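Local structure of protein secretion chaperonin CsaA (Picrophilus torridus, 5ZDI) at residues 64-69 against 80-85; 28-33 against 45-50. The protein probably binds tRNA through an OB-type domain and may act as a chaperone in protein secretion. All blocks are in the same frame, centred on the assembly; numbering follows the deposited sequence.

Overall arrangement
From the N terminus, the chain runs through strand 12-22 and reaches contact 2 first, where 28-33 meets 45-50 and closes a loop that carries the rest of strand 31-36, helix 38-41 and the start of strand 43-48. Contact 1 follows in series: it opens at 64-69 only after contact 2 has closed, and encloses strand 72-74 before 80-85 returns. Neither lies within the other. Their centres are about 12 Å apart, and they touch where Ser46 OG lies 2.7 Å from Val81 O, a probable hydrogen bond. Contact 2 joins 31-36 to 43-48 and contact 1 joins 62-66 to 77-88; strand 12-22 pairs with 31-36 and 62-66, so that all lie in one antiparallel sheet.

Contact 1: 64-69 against 80-85; sequences IAVVNF and EVLVLG
Phe69 meets Leu82 at the edge of its ring: Leu82 CB lies in the ring plane, 3.6 Å from Phe69 CE2. The middle of one ring face is taken by Val66 CG1, a neighbour from the same segment, 3.5 Å above the plane. This methyl is placed by a first torsion of 177°, which sets CG1 opposite the backbone N and beside the carbonyl carbon. Beneath these side chains the backbones pair as antiparallel strands. Val66 and Leu82 form a hydrogen-bonded pair, with Val66 N giving a 2.9 Å bond to Leu82 O and Leu82 N a longer one of 3.3 Å to Val66 O. Farther along, Leu84 N binds Ile64 O at 2.8 Å, and Ile64 CG2 packs on Leu84 CD1. Ala65 faces Val83 on the other face of the sheet, its CB also close to Val81 CB. Past Val66 the join is largely through water, with Val67 CG1 on Val81 CG1 as direct packing: one molecule donates to Val66 O and Glu80 O and accepts from Phe69 N, and two more bridge Glu80 O to Val67 O and Phe69 O. On its other edge, strand 62-66 pairs with strand 12-22, whose Ile12 and Val14 touch Ile64. From the second subunit, Tyr4 stacks on the Phe69 ring, and Phe7 packs on both Phe69 and Leu82. Phe69 and Leu82, the latter on the same face of the sheet as Val66, thus form part of the dimer interface. Val66 O, gripped by an amide and a water, stands where direct strand pairing changes to bridging by solvent.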
loop_
_atom_site.group_PDB
_atom_site.type_symbol
_atom_site.label_atom_id
_atom_site.label_comp_id
_atom_site.label_asym_id
_atom_site.label_seq_id
_atom_site.Cartn_x
_atom_site.Cartn_y
_atom_site.Cartn_z
ATOM N N ILE A 64 -2.073 -2.535 5.886
ATOM C CA ILE A 64 -1.133 -1.512 5.715
ATOM C C ILE A 64 -1.710 -0.191 6.110
ATOM O O ILE A 64 -2.823 0.140 5.749
ATOM C CB ILE A 64 -0.781 -1.469 4.159
ATOM C CG1 ILE A 64 -0.358 -2.844 3.641
ATOM C CG2 ILE A 64 0.286 -0.466 3.813
ATOM C CD1 ILE A 64 0.900 -3.416 4.300
ATOM N N ALA A 65 -0.935 0.616 6.869
ATOM C CA ALA A 65 -1.439 1.891 7.358
ATOM C C ALA A 65 -0.390 2.980 7.423
ATOM O O ALA A 65 0.796 2.716 7.666
ATOM C CB ALA A 65 -2.064 1.702 8.727
ATOM N N VAL A 66 -0.884 4.224 7.286
ATOM C CA VAL A 66 -0.109 5.398 7.550
ATOM C C VAL A 66 -0.103 5.629 9.056
ATOM O O VAL A 66 -1.194 5.767 9.648
ATOM C CB VAL A 66 -0.673 6.631 6.866
ATOM C CG1 VAL A 66 0.256 7.802 7.320
ATOM C CG2 VAL A 66 -0.651 6.459 5.367
ATOM N N VAL A 67 1.099 5.720 9.674
ATOM C CA VAL A 67 1.154 5.784 11.125
ATOM C C VAL A 67 1.615 7.113 11.746
ATOM O O VAL A 67 1.576 7.249 12.968
ATOM C CB VAL A 67 2.051 4.640 11.719
ATOM C CG1 VAL A 67 1.460 3.282 11.309
ATOM C CG2 VAL A 67 3.530 4.861 11.352
ATOM N N ASN A 68 1.919 8.076 10.914
ATOM C CA ASN A 68 2.415 9.401 11.376
ATOM C C ASN A 68 1.560 10.573 11.016
ATOM O O ASN A 68 2.043 11.731 10.905
ATOM C CB ASN A 68 3.867 9.572 10.899
ATOM C CG ASN A 68 4.025 9.713 9.392
ATOM O OD1 ASN A 68 3.252 9.150 8.586
ATOM N ND2 ASN A 68 5.080 10.471 8.971
ATOM N N PHE A 69 0.275 10.330 10.836
ATOM C CA PHE A 69 -0.688 11.422 10.770
ATOM C C PHE A 69 -1.029 11.928 12.205
ATOM O O PHE A 69 -0.974 11.123 13.173
ATOM C CB PHE A 69 -2.009 10.964 10.193
ATOM C CG PHE A 69 -2.040 10.696 8.696
ATOM C CD1 PHE A 69 -1.402 11.514 7.773
ATOM C CD2 PHE A 69 -2.802 9.635 8.195
ATOM C CE1 PHE A 69 -1.486 11.267 6.422
ATOM C CE2 PHE A 69 -2.947 9.448 6.834
ATOM C CZ PHE A 69 -2.303 10.240 5.969
ATOM N N GLU A 80 -6.322 6.970 14.826
ATOM C CA GLU A 80 -4.887 7.250 14.965
ATOM C C GLU A 80 -4.081 6.911 13.755
ATOM O O GLU A 80 -2.942 7.378 13.631
ATOM C CB GLU A 80 -4.312 6.541 16.129
ATOM C CG GLU A 80 -4.906 7.033 17.445
ATOM C CD GLU A 80 -4.495 6.142 18.644
ATOM O OE1 GLU A 80 -4.716 4.897 18.668
ATOM O OE2 GLU A 80 -3.968 6.729 19.631
ATOM N N VAL A 81 -4.604 5.994 12.943
ATOM C CA VAL A 81 -3.902 5.575 11.676
ATOM C C VAL A 81 -4.939 5.445 10.549
ATOM O O VAL A 81 -6.127 5.282 10.809
ATOM C CB VAL A 81 -3.171 4.223 11.804
ATOM C CG1 VAL A 81 -2.070 4.283 12.859
ATOM C CG2 VAL A 81 -4.136 3.082 12.113
ATOM N N LEU A 82 -4.441 5.485 9.312
ATOM C CA LEU A 82 -5.273 5.339 8.107
ATOM C C LEU A 82 -4.913 3.987 7.512
ATOM O O LEU A 82 -3.748 3.806 7.061
ATOM C CB LEU A 82 -4.949 6.422 7.081
ATOM C CG LEU A 82 -5.679 6.343 5.709
ATOM C CD1 LEU A 82 -7.174 6.528 5.892
ATOM C CD2 LEU A 82 -5.007 7.203 4.684
ATOM N N VAL A 83 -5.891 3.112 7.440
ATOM C CA VAL A 83 -5.737 1.812 6.839
ATOM C C VAL A 83 -5.926 1.964 5.313
ATOM O O VAL A 83 -6.871 2.618 4.892
ATOM C CB VAL A 83 -6.718 0.830 7.398
ATOM C CG1 VAL A 83 -6.552 -0.562 6.736
ATOM C CG2 VAL A 83 -6.451 0.673 8.867
ATOM N N LEU A 84 -5.021 1.397 4.512
ATOM C CA LEU A 84 -5.028 1.670 3.058
ATOM C C LEU A 84 -5.832 0.645 2.364
ATOM O O LEU A 84 -5.641 -0.586 2.588
ATOM C CB LEU A 84 -3.626 1.669 2.483
ATOM C CG LEU A 84 -2.809 2.819 3.145
ATOM C CD1 LEU A 84 -1.468 2.817 2.446
ATOM C CD2 LEU A 84 -3.542 4.125 3.108
ATOM N N GLY A 85 -6.677 1.121 1.480
ATOM C CA GLY A 85 -7.382 0.191 0.608
ATOM C C GLY A 85 -7.669 0.833 -0.730
ATOM O O GLY A 85 -7.661 2.022 -0.805
HETATM O O HOH W 1 -4.512 -2.382 4.420
HETATM O O HOH W 2 -1.358 7.959 11.307
HETATM O O HOH W 3 -0.316 6.679 14.954
HETATM O O HOH W 4 -2.494 9.670 14.962
#

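Contact 2: 28-33 against 45-50; sequences KPAYKL and NSSAQI
Leu33 and Ile50 reach each other by different first torsions: Leu33 CG lies opposite its own carbonyl carbon (chi1 -53°), while Ile50 CG1 sits between backbone N and carbonyl carbon (chi1 59°). Ile50 CD1 thereby comes to 4.1 Å from Leu33 CD1, a methyl that also touches Ala48 CB. The setting is an antiparallel strand pair, 31-33 with 45-48, in the sheet of an OB-type domain, as in the tRNA-binding family. Tyr31 and Ala48 form a hydrogen-bonded pair, as do Leu33 and Ser46, with the non-hydrogen-bonded pair Lys32 and Ser47 between them. Each hydrogen-bonded pair has both of its backbone bonds, the one from Leu33 N to Ser46 O measuring 2.8 Å. On the face that holds Leu33 and Ala48, the Tyr31 side chain crosses that of Ile50 at about a right angle, bringing Tyr31 CD2 to 4.0 Å from Ile50 CG1. Leu58 of helix 55-58 packs on both residues, Val20 of strand 12-22 touches Tyr31 and Leu33, and Tyr31 OH is bonded to Tyr53 O, which fixes the far end of the ring. Ser47 N is bonded to Ser79 OG, linking this pair to strand 77-88. Beyond the paired strands, Gln49 centres an inverse gamma turn, closed by a weak bond from Ile50 N to Ala48 O. Its extended side chain runs out at the exposed margin, crossing the aliphatic part of Lys28, where Gln49 OE1 lies 3.6 Å from Lys28 CG.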
loop_
_atom_site.group_PDB
_atom_site.type_symbol
_atom_site.label_atom_id
_atom_site.label_comp_id
_atom_site.label_asym_id
_atom_site.label_seq_id
_atom_site.Cartn_x
_atom_site.Cartn_y
_atom_site.Cartn_z
ATOM N N LYS A 28 -20.804 7.378 8.130
ATOM C CA LYS A 28 -20.562 6.352 7.121
ATOM C C LYS A 28 -20.557 4.979 7.828
ATOM O O LYS A 28 -20.261 4.916 9.008
ATOM C CB LYS A 28 -19.165 6.592 6.447
ATOM C CG LYS A 28 -19.144 7.773 5.504
ATOM C CD LYS A 28 -20.001 7.414 4.323
ATOM C CE LYS A 28 -19.732 8.273 3.109
ATOM N NZ LYS A 28 -19.932 9.680 3.490
ATOM N N PRO A 29 -20.939 3.916 7.134
ATOM C CA PRO A 29 -20.766 2.598 7.799
ATOM C C PRO A 29 -19.270 2.347 8.060
ATOM O O PRO A 29 -18.512 2.390 7.109
ATOM C CB PRO A 29 -21.272 1.609 6.751
ATOM C CG PRO A 29 -21.238 2.365 5.520
ATOM C CD PRO A 29 -21.440 3.787 5.773
ATOM N N ALA A 30 -18.912 2.005 9.294
ATOM C CA ALA A 30 -17.489 1.892 9.587
ATOM C C ALA A 30 -17.264 0.959 10.705
ATOM O O ALA A 30 -18.149 0.775 11.551
ATOM C CB ALA A 30 -16.918 3.245 9.894
ATOM N N TYR A 31 -16.081 0.416 10.772
ATOM C CA TYR A 31 -15.628 -0.288 11.949
ATOM C C TYR A 31 -14.577 0.530 12.708
ATOM O O TYR A 31 -13.756 1.219 12.089
ATOM C CB TYR A 31 -14.949 -1.623 11.630
ATOM C CG TYR A 31 -15.819 -2.694 10.984
ATOM C CD1 TYR A 31 -17.090 -3.000 11.520
ATOM C CD2 TYR A 31 -15.404 -3.404 9.909
ATOM C CE1 TYR A 31 -17.881 -3.941 10.967
ATOM C CE2 TYR A 31 -16.179 -4.424 9.349
ATOM C CZ TYR A 31 -17.461 -4.667 9.881
ATOM O OH TYR A 31 -18.200 -5.655 9.284
ATOM N N LYS A 32 -14.598 0.340 14.008
ATOM C CA LYS A 32 -13.451 0.652 14.901
ATOM C C LYS A 32 -12.520 -0.564 14.907
ATOM O O LYS A 32 -12.901 -1.696 15.223
ATOM C CB LYS A 32 -13.922 0.991 16.336
ATOM C CG LYS A 32 -14.821 2.158 16.474
ATOM C CD LYS A 32 -15.320 2.068 17.950
ATOM C CE LYS A 32 -15.949 3.331 18.310
ATOM N NZ LYS A 32 -16.359 3.215 19.736
ATOM N N LEU A 33 -11.262 -0.335 14.567
ATOM C CA LEU A 33 -10.242 -1.338 14.541
ATOM C C LEU A 33 -9.140 -1.038 15.560
ATOM O O LEU A 33 -8.718 0.101 15.678
ATOM C CB LEU A 33 -9.503 -1.297 13.173
ATOM C CG LEU A 33 -10.332 -1.368 11.934
ATOM C CD1 LEU A 33 -9.429 -1.390 10.712
ATOM C CD2 LEU A 33 -11.143 -2.637 11.956
ATOM N N ASN A 45 -5.684 2.681 17.127
ATOM C CA ASN A 45 -7.053 2.539 16.705
ATOM C C ASN A 45 -7.240 3.234 15.389
ATOM O O ASN A 45 -6.553 4.215 15.040
ATOM C CB ASN A 45 -7.994 3.176 17.724
ATOM C CG ASN A 45 -8.045 2.431 19.056
ATOM O OD1 ASN A 45 -7.856 1.189 19.158
ATOM N ND2 ASN A 45 -8.310 3.200 20.082
ATOM N N SER A 46 -8.221 2.764 14.627
ATOM C CA SER A 46 -8.546 3.310 13.323
ATOM C C SER A 46 -10.028 3.188 13.082
ATOM O O SER A 46 -10.647 2.199 13.485
ATOM C CB SER A 46 -7.789 2.603 12.217
ATOM O OG SER A 46 -7.945 3.335 11.033
ATOM N N SER A 47 -10.590 4.191 12.464
ATOM C CA SER A 47 -11.902 4.089 11.810
ATOM C C SER A 47 -11.779 3.678 10.355
ATOM O O SER A 47 -11.036 4.296 9.596
ATOM C CB SER A 47 -12.672 5.421 11.914
ATOM O OG SER A 47 -13.910 5.331 11.210
ATOM N N ALA A 48 -12.419 2.614 9.940
ATOM C CA ALA A 48 -12.281 2.150 8.547
ATOM C C ALA A 48 -13.632 1.806 7.902
ATOM O O ALA A 48 -14.366 0.970 8.481
ATOM C CB ALA A 48 -11.366 0.922 8.467
ATOM N N GLN A 49 -13.901 2.377 6.721
ATOM C CA GLN A 49 -15.147 2.094 5.968
ATOM C C GLN A 49 -14.979 0.845 5.150
ATOM O O GLN A 49 -15.001 0.882 3.892
ATOM C CB GLN A 49 -15.504 3.306 5.092
ATOM C CG GLN A 49 -15.850 4.493 5.955
ATOM C CD GLN A 49 -15.870 5.764 5.171
ATOM O OE1 GLN A 49 -16.475 5.799 4.108
ATOM N NE2 GLN A 49 -15.357 6.815 5.748
ATOM N N ILE A 50 -14.882 -0.267 5.864
ATOM C CA ILE A 50 -14.629 -1.592 5.295
ATOM C C ILE A 50 -15.678 -2.643 5.739
ATOM O O ILE A 50 -15.414 -3.842 5.864
ATOM C CB ILE A 50 -13.206 -2.063 5.541
ATOM C CG1 ILE A 50 -12.917 -2.119 7.037
ATOM C CG2 ILE A 50 -12.205 -1.138 4.820
ATOM C CD1 ILE A 50 -11.514 -2.712 7.382
#